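Local atomic coordinates of 16S rRNA methylase (Uncultured bacterium, PDB entry 7JLZ), a protein that probably methylates the 30S ribosomal subunit at N1 of A1408 in 16S rRNA, using S-adenosylmethionine, a modification associated with aminoglycoside resistance. Residues G81-F86 and L101-L106; L31-G36 and G53-Q58. All blocks are in the same frame, centred on the assembly; numbering follows the deposited sequence.

Interaction 1. Residues G81-F86 and L101-L106; sequences GSVEYF and LPWGSL
W103 and V83 meet where two loops come together at the C-terminal edge of the methyltransferase sheet, one following strand 76-80 and the other strand 94-100. The indole carries most of the contact. Its CG lies anti to the backbone N (chi1 -166°), which swings the six-membered ring against the 81-86 backbone: W103 CH2 reaches S82 C at 3.5 Å and W103 CZ3 reaches V83 N at 3.6 Å, both obliquely. The F86 and W103 side chains cross at about a right angle, and F86 CD2 meets W103 CH2 edge to edge at 3.8 Å. V83 uses CG2 to fill the angle between W103 CZ3 (3.7 Å) and L106 CB. S105 OG donates to E84 OE1 at 2.7 Å, meeting the syn lone pair of that oxygen; K117 NZ adds a long, weak ion pair to E84 OE1. A water accepts from V83 N (3.0 Å) and donates to W103 O, while resting near one face of the indole. A type II' turn from W103 to L106, with G104 at its second position, brings S105 round to E84. The cis peptide before P102, followed by W103 directly after strand 94-100, the main sheet's fourth in chain order, is consistent with motif IV of class I methyltransferases.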
# COMPACT_ATOMS: atom_id res chain seq x y z
N GLY A 81 0.23 2.07 -12.23
CA GLY A 81 0.91 3.22 -11.68
C GLY A 81 2.20 2.83 -11.00
O GLY A 81 2.47 1.66 -10.75
N SER A 82 3.00 3.85 -10.72
CA SER A 82 4.29 3.72 -10.06
C SER A 82 4.63 5.10 -9.51
O SER A 82 3.92 6.07 -9.79
CB SER A 82 5.38 3.25 -11.02
OG SER A 82 5.72 4.27 -11.95
N VAL A 83 5.71 5.18 -8.73
CA VAL A 83 6.17 6.49 -8.25
C VAL A 83 6.36 7.45 -9.41
O VAL A 83 5.92 8.60 -9.38
CB VAL A 83 7.47 6.36 -7.44
CG1 VAL A 83 8.09 7.74 -7.21
CG2 VAL A 83 7.24 5.67 -6.12
N GLU A 84 7.02 6.97 -10.47
CA GLU A 84 7.40 7.81 -11.59
C GLU A 84 6.23 8.12 -12.52
O GLU A 84 6.26 9.14 -13.22
CB GLU A 84 8.52 7.13 -12.38
CG GLU A 84 9.85 7.02 -11.63
CD GLU A 84 9.83 6.03 -10.46
OE1 GLU A 84 10.56 6.28 -9.48
OE2 GLU A 84 9.10 5.01 -10.53
N TYR A 85 5.20 7.27 -12.54
CA TYR A 85 4.00 7.45 -13.35
C TYR A 85 2.80 7.25 -12.43
O TYR A 85 2.10 6.24 -12.50
CB TYR A 85 3.97 6.50 -14.54
CG TYR A 85 5.09 6.76 -15.53
CD1 TYR A 85 4.96 7.74 -16.51
CD2 TYR A 85 6.27 6.04 -15.47
CE1 TYR A 85 5.98 7.98 -17.41
CE2 TYR A 85 7.29 6.27 -16.36
CZ TYR A 85 7.14 7.24 -17.33
OH TYR A 85 8.17 7.47 -18.22
N PHE A 86 2.60 8.21 -11.54
CA PHE A 86 1.51 8.01 -10.62
C PHE A 86 0.25 8.72 -11.10
O PHE A 86 0.33 9.85 -11.60
CB PHE A 86 1.88 8.52 -9.23
CG PHE A 86 0.91 8.10 -8.18
CD1 PHE A 86 -0.20 8.88 -7.90
CD2 PHE A 86 1.06 6.88 -7.54
CE1 PHE A 86 -1.12 8.47 -6.96
CE2 PHE A 86 0.15 6.46 -6.60
CZ PHE A 86 -0.95 7.25 -6.31
N LEU A 101 6.25 -2.63 1.45
CA LEU A 101 7.48 -2.39 0.72
C LEU A 101 8.04 -3.72 0.19
O LEU A 101 7.77 -4.79 0.75
CB LEU A 101 8.50 -1.67 1.60
CG LEU A 101 8.17 -0.18 1.82
CD1 LEU A 101 9.20 0.45 2.74
CD2 LEU A 101 8.13 0.57 0.51
N PRO A 102 8.79 -3.68 -0.92
CA PRO A 102 9.10 -2.51 -1.73
C PRO A 102 8.00 -2.15 -2.73
O PRO A 102 7.17 -2.99 -3.09
CB PRO A 102 10.36 -2.93 -2.47
CG PRO A 102 10.19 -4.40 -2.65
CD PRO A 102 9.53 -4.88 -1.39
N TRP A 103 7.99 -0.88 -3.14
CA TRP A 103 7.14 -0.43 -4.25
C TRP A 103 8.03 0.48 -5.08
O TRP A 103 7.93 1.71 -5.02
CB TRP A 103 5.88 0.26 -3.76
CG TRP A 103 4.82 0.44 -4.82
CD1 TRP A 103 4.11 -0.55 -5.45
CD2 TRP A 103 4.32 1.68 -5.36
NE1 TRP A 103 3.22 -0.01 -6.34
CE2 TRP A 103 3.34 1.36 -6.31
CE3 TRP A 103 4.63 3.02 -5.14
CZ2 TRP A 103 2.64 2.33 -7.03
CZ3 TRP A 103 3.94 3.99 -5.86
CH2 TRP A 103 2.96 3.63 -6.79
N GLY A 104 8.93 -0.13 -5.85
CA GLY A 104 9.79 0.66 -6.72
C GLY A 104 10.75 1.50 -5.92
O GLY A 104 11.39 1.03 -4.98
N SER A 105 10.84 2.78 -6.28
CA SER A 105 11.75 3.70 -5.61
C SER A 105 11.21 4.25 -4.30
O SER A 105 11.94 4.97 -3.61
CB SER A 105 12.08 4.86 -6.55
OG SER A 105 10.88 5.50 -6.95
N LEU A 106 9.97 3.94 -3.94
CA LEU A 106 9.34 4.57 -2.78
C LEU A 106 10.04 4.13 -1.50
O LEU A 106 10.11 2.94 -1.19
CB LEU A 106 7.86 4.20 -2.72
CG LEU A 106 7.06 4.98 -1.68
CD1 LEU A 106 7.16 6.48 -1.94
CD2 LEU A 106 5.61 4.53 -1.67
O HOH W 1 6.90 2.62 -7.78
O HOH W 2 9.54 3.20 -9.01

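Interaction 2. Residues L31-G36 and G53-Q58; sequences LGTGDG and GIEPIQ
L31 and I54 lie on neighbouring parallel strands, 26-31 and 49-55, with their CA atoms 5.7 Å apart, and from there strand 26-31 runs on into the glycine-rich loop G32-T33-G34-D35-G36, the first conserved motif of Rossmann-like methyltransferases. Before the loop, L31 and I54 point the same way side by side, L31 CD2 touching I54 CB at 3.8 Å. The polar half belongs to E55, at the end of its strand. Its chain bends at chi2 (-66°), and this fold brings OE2 against the loop backbone. G32 N donates to E55 OE2 at 2.9 Å, nearly along the C-O axis though bent at the hydrogen (130°), and T33 N adds a weak bond to E55 OE2 from 3.2 Å. A water donating to E55 OE2 at 2.6 Å is held in turn by the T33 hydroxyl, whose OG1 also takes a weak bond from G36 N, just ahead of helix 37-45. G32, G34 and G36 all have positive phi, at values where a side chain would press on the preceding carbonyl. The other carboxylate oxygen looks toward helix 58-70: E55 OE1 accepts from Q60 NE2, and a second water donates to it at 2.9 Å while accepting from G34 N at 2.9 Å.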
# COMPACT_ATOMS: atom_id res chain seq x y z
N LEU A 31 -0.41 -0.17 -1.95
CA LEU A 31 0.78 -0.23 -2.78
C LEU A 31 1.64 -1.40 -2.34
O LEU A 31 1.73 -1.68 -1.15
CB LEU A 31 1.61 1.05 -2.67
CG LEU A 31 0.85 2.36 -2.80
CD1 LEU A 31 1.83 3.51 -2.68
CD2 LEU A 31 0.14 2.36 -4.15
N GLY A 32 2.28 -2.05 -3.31
CA GLY A 32 3.19 -3.13 -2.97
C GLY A 32 2.54 -4.47 -2.72
O GLY A 32 3.13 -5.32 -2.05
N THR A 33 1.33 -4.69 -3.22
CA THR A 33 0.63 -5.94 -2.93
C THR A 33 1.08 -7.10 -3.80
O THR A 33 0.59 -8.22 -3.60
CB THR A 33 -0.89 -5.75 -3.06
OG1 THR A 33 -1.23 -5.49 -4.42
CG2 THR A 33 -1.38 -4.57 -2.20
N GLY A 34 2.00 -6.89 -4.75
CA GLY A 34 2.45 -8.01 -5.56
C GLY A 34 1.48 -8.31 -6.69
O GLY A 34 1.72 -7.93 -7.84
N ASP A 35 0.39 -9.01 -6.36
CA ASP A 35 -0.62 -9.40 -7.33
C ASP A 35 -2.00 -8.86 -6.99
O ASP A 35 -2.98 -9.29 -7.60
CB ASP A 35 -0.69 -10.93 -7.46
CG ASP A 35 -0.98 -11.63 -6.12
OD1 ASP A 35 -1.12 -10.95 -5.08
OD2 ASP A 35 -1.03 -12.89 -6.13
N GLY A 36 -2.11 -7.94 -6.05
CA GLY A 36 -3.42 -7.44 -5.70
C GLY A 36 -4.24 -8.31 -4.78
O GLY A 36 -5.39 -7.96 -4.49
N GLY A 53 -5.72 -0.94 -5.64
CA GLY A 53 -4.35 -1.40 -5.80
C GLY A 53 -3.69 -0.72 -6.99
O GLY A 53 -4.31 -0.56 -8.04
N ILE A 54 -2.42 -0.33 -6.83
CA ILE A 54 -1.66 0.33 -7.89
C ILE A 54 -0.33 -0.39 -8.09
O ILE A 54 0.48 -0.45 -7.16
CB ILE A 54 -1.42 1.81 -7.57
CG1 ILE A 54 -2.74 2.48 -7.18
CG2 ILE A 54 -0.80 2.52 -8.78
CD1 ILE A 54 -2.56 3.94 -6.72
N GLU A 55 -0.10 -0.90 -9.29
CA GLU A 55 1.14 -1.57 -9.66
C GLU A 55 1.53 -1.22 -11.09
O GLU A 55 0.67 -0.87 -11.91
CB GLU A 55 1.03 -3.10 -9.52
CG GLU A 55 0.74 -3.54 -8.09
CD GLU A 55 1.88 -3.24 -7.11
OE1 GLU A 55 3.05 -3.24 -7.53
OE2 GLU A 55 1.57 -2.99 -5.92
N PRO A 56 2.82 -1.32 -11.43
CA PRO A 56 3.28 -0.85 -12.75
C PRO A 56 3.12 -1.82 -13.90
O PRO A 56 3.12 -1.40 -15.06
CB PRO A 56 4.76 -0.54 -12.52
CG PRO A 56 5.15 -1.46 -11.37
CD PRO A 56 3.94 -1.50 -10.48
N ILE A 57 3.06 -3.13 -13.64
CA ILE A 57 3.08 -4.12 -14.71
C ILE A 57 1.69 -4.71 -14.82
O ILE A 57 1.14 -5.19 -13.82
CB ILE A 57 4.15 -5.19 -14.46
CG1 ILE A 57 5.54 -4.55 -14.48
CG2 ILE A 57 4.07 -6.34 -15.48
CD1 ILE A 57 6.65 -5.42 -13.93
N GLN A 58 1.09 -4.68 -16.02
CA GLN A 58 -0.31 -5.07 -16.14
C GLN A 58 -0.52 -6.52 -15.69
O GLN A 58 -1.51 -6.83 -15.02
CB GLN A 58 -0.79 -4.91 -17.58
CG GLN A 58 -2.20 -5.39 -17.77
CD GLN A 58 -2.55 -5.55 -19.24
OE1 GLN A 58 -1.69 -5.46 -20.11
NE2 GLN A 58 -3.82 -5.80 -19.52
O HOH W 3 -0.87 -2.91 -4.94
O HOH W 4 4.08 -5.12 -5.63

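Interactions 1 and 2 adjoin, their centres about 10 Å apart, and W103 is the main bridge. Its NE1 makes a probable hydrogen bond to I54 O (2.9 Å), and its CD1 packs 3.2 Å from G32 N, so the indole that packs on loop 81-86 also borders the glycine-rich loop. A second tie is backbone to backbone, G81 N to E55 O at 3.0 Å, continuing the pairing of strands 49-55 and 76-80. Segments 31-36, 53-58, 81-86 and 101-106 thus share the C-terminal edge of the sheet, where class I methyltransferases usually bind S-adenosylmethionine. A sulfate, probably from the crystallisation liquor, lies about 4 Å from G81 and may mark part of that pocket.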